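Local coordinates for 4-alpha-glucanotransferase (Streptococcus agalactiae, PDB 6M6T), which belongs to the amylomaltase (disproportionating enzyme) family, a group of TIM-barrel proteins, and binds glycan ligands in pockets, at residues K118-E123 and H188-Y193; W161-I166 and A175-K180. One frame throughout, in Å; residues are numbered along the deposited sequence.

Overall arrangement
Both contacts belong to the largely helical region that the chain builds between strands 43-45 and 212-217 of the parallel barrel. Contact 1 crosses helix 105-122 with helix 182-208, and contact 2, joining 161-166 to 175-180, is nested inside the loop that contact 1 closes. Helix 171-180 of contact 2 is followed in the chain by helix 182-208 of contact 1. The two do not touch: their centres are about 23 Å apart and their nearest atoms about 9 Å. They sit on the same side of the chain's centre, their own centres about 26 Å and 32 Å from it, and neither includes a residue of the glycan pockets. Helix 140-152 has side-chain contacts with both.

Contact 1 of 2, residues K118-E123 and H188-Y193; sequences KNFLKE and HEVTQY
A nearly perpendicular helix-helix crossing in the helical region inserted between two strands of the TIM barrel brings Phe-120 and Leu-121, on helix 105-122, against Val-190 and Tyr-193 on helix 182-208. The axes of the two short segments cross at 87° and come no closer than 10.7 Å, leaving side chains to fill the gap. Phe-120 does most of this. Its CG stands anti to the backbone N (chi1 164°), which carries the ring across to the other helix, where it meets two residues one turn apart. Its CD2 lies 3.7 Å from Val-190 CG1, while the far side of the ring reaches Tyr-193. Those two aromatic planes are inclined by 33°, with centroids 5.2 Å apart, an oblique pair in which Tyr-193 CD2 lies over one face of Phe-120. The contact is wholly apolar; the phenol oxygen takes no part. Helix 126-134 covers the junction: Met-129 touches the side chains of both Phe-120 and Tyr-193, Leu-130 packs on Val-190, and Phe-133 meets Tyr-193 edge-to-face. Val-190 divides its two methyls, CG1 going to the phenylalanine ring and CG2 also serving the neighbouring leucine, where it lies 3.9 Å from Leu-121 CD2.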
loop_
_atom_site.group_PDB
_atom_site.type_symbol
_atom_site.label_atom_id
_atom_site.label_comp_id
_atom_site.label_asym_id
_atom_site.label_seq_id
_atom_site.Cartn_x
_atom_site.Cartn_y
_atom_site.Cartn_z
ATOM N N LYS A 118 -11.721 18.034 -18.913
ATOM C CA LYS A 118 -12.411 19.044 -19.722
ATOM C C LYS A 118 -13.452 18.412 -20.635
ATOM O O LYS A 118 -14.555 18.951 -20.788
ATOM C CB LYS A 118 -11.393 19.838 -20.554
ATOM C CG LYS A 118 -11.981 20.793 -21.606
ATOM C CD LYS A 118 -10.882 21.660 -22.286
ATOM C CE LYS A 118 -10.883 23.137 -21.805
ATOM N NZ LYS A 118 -10.281 23.365 -20.438
ATOM N N ASN A 119 -13.119 17.265 -21.252
ATOM C CA ASN A 119 -14.088 16.602 -22.125
ATOM C C ASN A 119 -15.176 15.890 -21.336
ATOM O O ASN A 119 -16.318 15.818 -21.804
ATOM C CB ASN A 119 -13.398 15.607 -23.055
ATOM C CG ASN A 119 -12.552 16.288 -24.106
ATOM O OD1 ASN A 119 -12.989 17.252 -24.747
ATOM N ND2 ASN A 119 -11.323 15.802 -24.284
ATOM N N PHE A 120 -14.852 15.349 -20.152
ATOM C CA PHE A 120 -15.883 14.724 -19.329
ATOM C C PHE A 120 -16.922 15.742 -18.866
ATOM O O PHE A 120 -18.118 15.429 -18.821
ATOM C CB PHE A 120 -15.280 14.022 -18.114
ATOM C CG PHE A 120 -16.310 13.700 -17.050
ATOM C CD1 PHE A 120 -17.122 12.578 -17.170
ATOM C CD2 PHE A 120 -16.504 14.544 -15.959
ATOM C CE1 PHE A 120 -18.087 12.287 -16.214
ATOM C CE2 PHE A 120 -17.471 14.260 -15.011
ATOM C CZ PHE A 120 -18.262 13.123 -15.138
ATOM N N LEU A 121 -16.493 16.961 -18.503
ATOM C CA LEU A 121 -17.469 17.921 -17.991
ATOM C C LEU A 121 -18.454 18.395 -19.065
ATOM O O LEU A 121 -19.604 18.710 -18.735
ATOM C CB LEU A 121 -16.759 19.109 -17.355
ATOM C CG LEU A 121 -16.001 18.799 -16.063
ATOM C CD1 LEU A 121 -15.189 20.020 -15.659
ATOM C CD2 LEU A 121 -16.948 18.343 -14.932
ATOM N N LYS A 122 -18.038 18.444 -20.343
ATOM C CA LYS A 122 -18.905 18.945 -21.416
ATOM C C LYS A 122 -19.989 17.949 -21.835
ATOM O O LYS A 122 -20.939 18.351 -22.519
ATOM C CB LYS A 122 -18.070 19.342 -22.642
ATOM C CG LYS A 122 -17.610 18.167 -23.495
ATOM C CD LYS A 122 -16.710 18.569 -24.658
ATOM C CE LYS A 122 -15.848 19.765 -24.328
ATOM N NZ LYS A 122 -15.034 20.134 -25.502
ATOM N N GLU A 123 -19.842 16.665 -21.494
ATOM C CA GLU A 123 -20.943 15.713 -21.619
ATOM C C GLU A 123 -22.173 16.222 -20.876
ATOM O O GLU A 123 -22.063 16.864 -19.829
ATOM C CB GLU A 123 -20.550 14.330 -21.072
ATOM C CG GLU A 123 -19.296 13.699 -21.690
ATOM C CD GLU A 123 -19.561 13.042 -23.048
ATOM O OE1 GLU A 123 -20.748 12.805 -23.376
ATOM O OE2 GLU A 123 -18.580 12.773 -23.790
ATOM N N HIS A 188 -9.640 17.877 -9.742
ATOM C CA HIS A 188 -9.230 16.810 -8.831
ATOM C C HIS A 188 -10.408 15.956 -8.404
ATOM O O HIS A 188 -10.250 14.744 -8.189
ATOM C CB HIS A 188 -8.554 17.388 -7.598
ATOM C CG HIS A 188 -7.176 17.913 -7.852
ATOM N ND1 HIS A 188 -6.077 17.090 -7.990
ATOM C CD2 HIS A 188 -6.713 19.182 -7.967
ATOM C CE1 HIS A 188 -4.999 17.830 -8.185
ATOM N NE2 HIS A 188 -5.357 19.102 -8.175
ATOM N N GLU A 189 -11.588 16.566 -8.282
ATOM C CA GLU A 189 -12.805 15.777 -8.094
ATOM C C GLU A 189 -12.978 14.770 -9.218
ATOM O O GLU A 189 -13.242 13.581 -8.981
ATOM C CB GLU A 189 -14.031 16.682 -8.029
ATOM C CG GLU A 189 -14.514 16.915 -6.621
ATOM C CD GLU A 189 -15.111 18.296 -6.410
ATOM O OE1 GLU A 189 -15.938 18.758 -7.246
ATOM O OE2 GLU A 189 -14.712 18.922 -5.405
ATOM N N VAL A 190 -12.829 15.235 -10.457
ATOM C CA VAL A 190 -13.110 14.388 -11.603
ATOM C C VAL A 190 -12.048 13.301 -11.728
ATOM O O VAL A 190 -12.356 12.147 -12.054
ATOM C CB VAL A 190 -13.241 15.256 -12.875
ATOM C CG1 VAL A 190 -13.256 14.403 -14.134
ATOM C CG2 VAL A 190 -14.519 16.115 -12.818
ATOM N N THR A 191 -10.790 13.631 -11.445
ATOM C CA THR A 191 -9.785 12.574 -11.465
ATOM C C THR A 191 -10.073 11.527 -10.392
ATOM O O THR A 191 -9.867 10.331 -10.630
ATOM C CB THR A 191 -8.369 13.141 -11.321
ATOM O OG1 THR A 191 -8.273 13.961 -10.144
ATOM C CG2 THR A 191 -8.006 13.955 -12.552
ATOM N N GLN A 192 -10.592 11.934 -9.227
ATOM C CA GLN A 192 -10.982 10.924 -8.239
ATOM C C GLN A 192 -12.135 10.067 -8.760
ATOM O O GLN A 192 -12.172 8.847 -8.519
ATOM C CB GLN A 192 -11.341 11.581 -6.901
ATOM C CG GLN A 192 -10.128 12.021 -6.039
ATOM C CD GLN A 192 -9.039 10.948 -5.897
ATOM O OE1 GLN A 192 -9.253 9.889 -5.298
ATOM N NE2 GLN A 192 -7.860 11.238 -6.435
ATOM N N TYR A 193 -13.064 10.684 -9.501
ATOM C CA TYR A 193 -14.160 9.923 -10.101
ATOM C C TYR A 193 -13.629 8.887 -11.087
ATOM O O TYR A 193 -14.096 7.736 -11.111
ATOM C CB TYR A 193 -15.143 10.868 -10.793
ATOM C CG TYR A 193 -16.133 10.182 -11.726
ATOM C CD1 TYR A 193 -17.281 9.563 -11.229
ATOM C CD2 TYR A 193 -15.928 10.166 -13.110
ATOM C CE1 TYR A 193 -18.186 8.941 -12.083
ATOM C CE2 TYR A 193 -16.831 9.543 -13.965
ATOM C CZ TYR A 193 -17.955 8.932 -13.446
ATOM O OH TYR A 193 -18.851 8.315 -14.289
#

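Contact 2 of 2, residues W161-I166 and A175-K180; sequences WDDKAI and AGYRQK
Tyr-177 puts a ring face against Ile-166 and its hydroxyl on the N-cap residue Asp-163, so that one side chain joins two consecutive helices, short helix 164-167 and helix 171-180, in the helical region between barrel strands 43-45 and 212-217. At its root, Tyr-177 CB is only in loose touch with the isoleucine, 4.2 Å from Ile-166 CD1. The ring then passes beneath the isoleucine's longer branch. Tyr-177 CG is 3.9 Å from Ile-166 CD1, and Tyr-177 CD1 comes closer to that same methyl, at 3.6 Å. Further in, Ile-166 CG1 sits over the ring, 4.0 Å from the Tyr-177 centroid and 12° off the ring normal, a CH-pi contact that covers one face. Tyr-177 CE1 is shared: still under the isoleucine, it also has Asp-163 OD2 3.5 Å away, at the ring's edge and near its plane. At the tip, Tyr-177 OH donates a hydrogen bond of 3.2 Å to Asp-163 OD2, on the anti lone pair that faces away from OD1. The carboxylate and ring planes are turned 42° apart. With CG anti to the backbone N (chi1 -176°), the carboxylate of Asp-163 is placed so that OD2 takes the tyrosine hydroxyl and OD1 takes Ala-165 N. Around the contact, Phe-153 touches Asp-163, Ile-166 and Tyr-177, and helix 140-152 adds Ile-149 against Ile-166 and His-152 against Tyr-177. The capping bond completes the arrangement: Ala-165 N reaches Asp-163 OD1 at 3.2 Å, in a bent bond that arrives from above the carboxylate plane.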
loop_
_atom_site.group_PDB
_atom_site.type_symbol
_atom_site.label_atom_id
_atom_site.label_comp_id
_atom_site.label_asym_id
_atom_site.label_seq_id
_atom_site.Cartn_x
_atom_site.Cartn_y
_atom_site.Cartn_z
ATOM N N TRP A 161 2.736 26.714 3.703
ATOM C CA TRP A 161 1.940 27.638 2.898
ATOM C C TRP A 161 2.176 29.056 3.408
ATOM O O TRP A 161 2.720 29.267 4.492
ATOM C CB TRP A 161 0.439 27.308 2.945
ATOM C CG TRP A 161 0.021 25.998 2.300
ATOM C CD1 TRP A 161 0.810 25.136 1.579
ATOM C CD2 TRP A 161 -1.289 25.400 2.331
ATOM N NE1 TRP A 161 0.069 24.041 1.163
ATOM C CE2 TRP A 161 -1.217 24.183 1.611
ATOM C CE3 TRP A 161 -2.515 25.776 2.891
ATOM C CZ2 TRP A 161 -2.321 23.346 1.446
ATOM C CZ3 TRP A 161 -3.614 24.933 2.726
ATOM C CH2 TRP A 161 -3.505 23.734 2.011
ATOM N N ASP A 162 1.764 30.041 2.609
ATOM C CA ASP A 162 2.053 31.440 2.917
ATOM C C ASP A 162 0.945 32.143 3.686
ATOM O O ASP A 162 1.225 33.099 4.417
ATOM C CB ASP A 162 2.336 32.219 1.629
ATOM C CG ASP A 162 3.557 31.698 0.900
ATOM O OD1 ASP A 162 3.737 30.455 0.891
ATOM O OD2 ASP A 162 4.331 32.520 0.344
ATOM N N ASP A 163 -0.292 31.692 3.549
ATOM C CA ASP A 163 -1.453 32.374 4.108
ATOM C C ASP A 163 -1.915 31.598 5.344
ATOM O O ASP A 163 -2.606 30.577 5.243
ATOM C CB ASP A 163 -2.529 32.490 3.034
ATOM C CG ASP A 163 -3.734 33.258 3.482
ATOM O OD1 ASP A 163 -3.742 33.784 4.614
ATOM O OD2 ASP A 163 -4.688 33.332 2.683
ATOM N N LYS A 164 -1.527 32.096 6.515
ATOM C CA LYS A 164 -1.903 31.457 7.769
ATOM C C LYS A 164 -3.418 31.344 7.941
ATOM O O LYS A 164 -3.890 30.430 8.627
ATOM C CB LYS A 164 -1.271 32.228 8.934
ATOM C CG LYS A 164 0.111 31.699 9.353
ATOM C CD LYS A 164 1.242 32.585 8.833
ATOM C CE LYS A 164 2.547 31.804 8.675
ATOM N NZ LYS A 164 3.646 32.635 8.087
ATOM N N ALA A 165 -4.193 32.233 7.324
ATOM C CA ALA A 165 -5.647 32.110 7.391
ATOM C C ALA A 165 -6.111 30.808 6.751
ATOM O O ALA A 165 -6.945 30.087 7.313
ATOM C CB ALA A 165 -6.310 33.305 6.705
ATOM N N ILE A 166 -5.578 30.495 5.566
ATOM C CA ILE A 166 -6.001 29.278 4.882
ATOM C C ILE A 166 -5.428 28.050 5.575
ATOM O O ILE A 166 -6.041 26.980 5.554
ATOM C CB ILE A 166 -5.632 29.323 3.381
ATOM C CG1 ILE A 166 -6.576 28.431 2.581
ATOM C CG2 ILE A 166 -4.204 28.878 3.131
ATOM C CD1 ILE A 166 -8.030 28.759 2.755
ATOM N N ALA A 175 -13.922 30.441 1.702
ATOM C CA ALA A 175 -14.840 30.859 0.651
ATOM C C ALA A 175 -14.119 31.649 -0.430
ATOM O O ALA A 175 -14.578 31.658 -1.577
ATOM C CB ALA A 175 -16.003 31.671 1.240
ATOM N N GLY A 176 -12.986 32.286 -0.103
ATOM C CA GLY A 176 -12.206 32.950 -1.141
ATOM C C GLY A 176 -11.443 31.972 -2.024
ATOM O O GLY A 176 -11.409 32.116 -3.252
ATOM N N TYR A 177 -10.833 30.956 -1.414
ATOM C CA TYR A 177 -10.011 30.026 -2.186
ATOM C C TYR A 177 -10.852 29.069 -3.023
ATOM O O TYR A 177 -10.396 28.618 -4.080
ATOM C CB TYR A 177 -9.095 29.257 -1.247
ATOM C CG TYR A 177 -7.822 29.994 -0.939
ATOM C CD1 TYR A 177 -7.807 31.056 -0.045
ATOM C CD2 TYR A 177 -6.635 29.637 -1.552
ATOM C CE1 TYR A 177 -6.639 31.730 0.230
ATOM C CE2 TYR A 177 -5.465 30.300 -1.280
ATOM C CZ TYR A 177 -5.471 31.344 -0.398
ATOM O OH TYR A 177 -4.295 31.999 -0.150
ATOM N N ARG A 178 -12.037 28.737 -2.553
ATOM C CA ARG A 178 -12.861 27.779 -3.305
ATOM C C ARG A 178 -13.561 28.471 -4.457
ATOM O O ARG A 178 -14.190 27.781 -5.221
ATOM C CB ARG A 178 -13.952 27.198 -2.421
ATOM C CG ARG A 178 -13.450 26.732 -1.076
ATOM C CD ARG A 178 -14.715 26.410 -0.344
ATOM N NE ARG A 178 -14.333 25.594 0.776
ATOM C CZ ARG A 178 -15.108 25.379 1.807
ATOM N NH1 ARG A 178 -16.309 25.926 1.832
ATOM N NH2 ARG A 178 -14.685 24.614 2.793
ATOM N N GLN A 179 -13.522 29.793 -4.501
ATOM C CA GLN A 179 -14.202 30.597 -5.544
ATOM C C GLN A 179 -13.139 30.986 -6.555
ATOM O O GLN A 179 -13.423 31.018 -7.738
ATOM C CB GLN A 179 -14.679 31.879 -4.867
ATOM C CG GLN A 179 -15.940 32.516 -5.430
ATOM C CD GLN A 179 -16.095 33.943 -4.952
ATOM O OE1 GLN A 179 -15.678 34.307 -3.854
ATOM N NE2 GLN A 179 -16.672 34.781 -5.798
ATOM N N LYS A 180 -11.972 31.324 -6.028
ATOM C CA LYS A 180 -10.800 31.733 -6.787
ATOM C C LYS A 180 -10.151 30.546 -7.508
ATOM O O LYS A 180 -9.457 30.752 -8.513
ATOM C CB LYS A 180 -9.847 32.478 -5.821
ATOM C CG LYS A 180 -8.343 32.456 -6.111
ATOM C CD LYS A 180 -7.522 32.697 -4.823
ATOM C CE LYS A 180 -6.021 32.499 -5.056
ATOM N NZ LYS A 180 -5.566 33.285 -6.258
#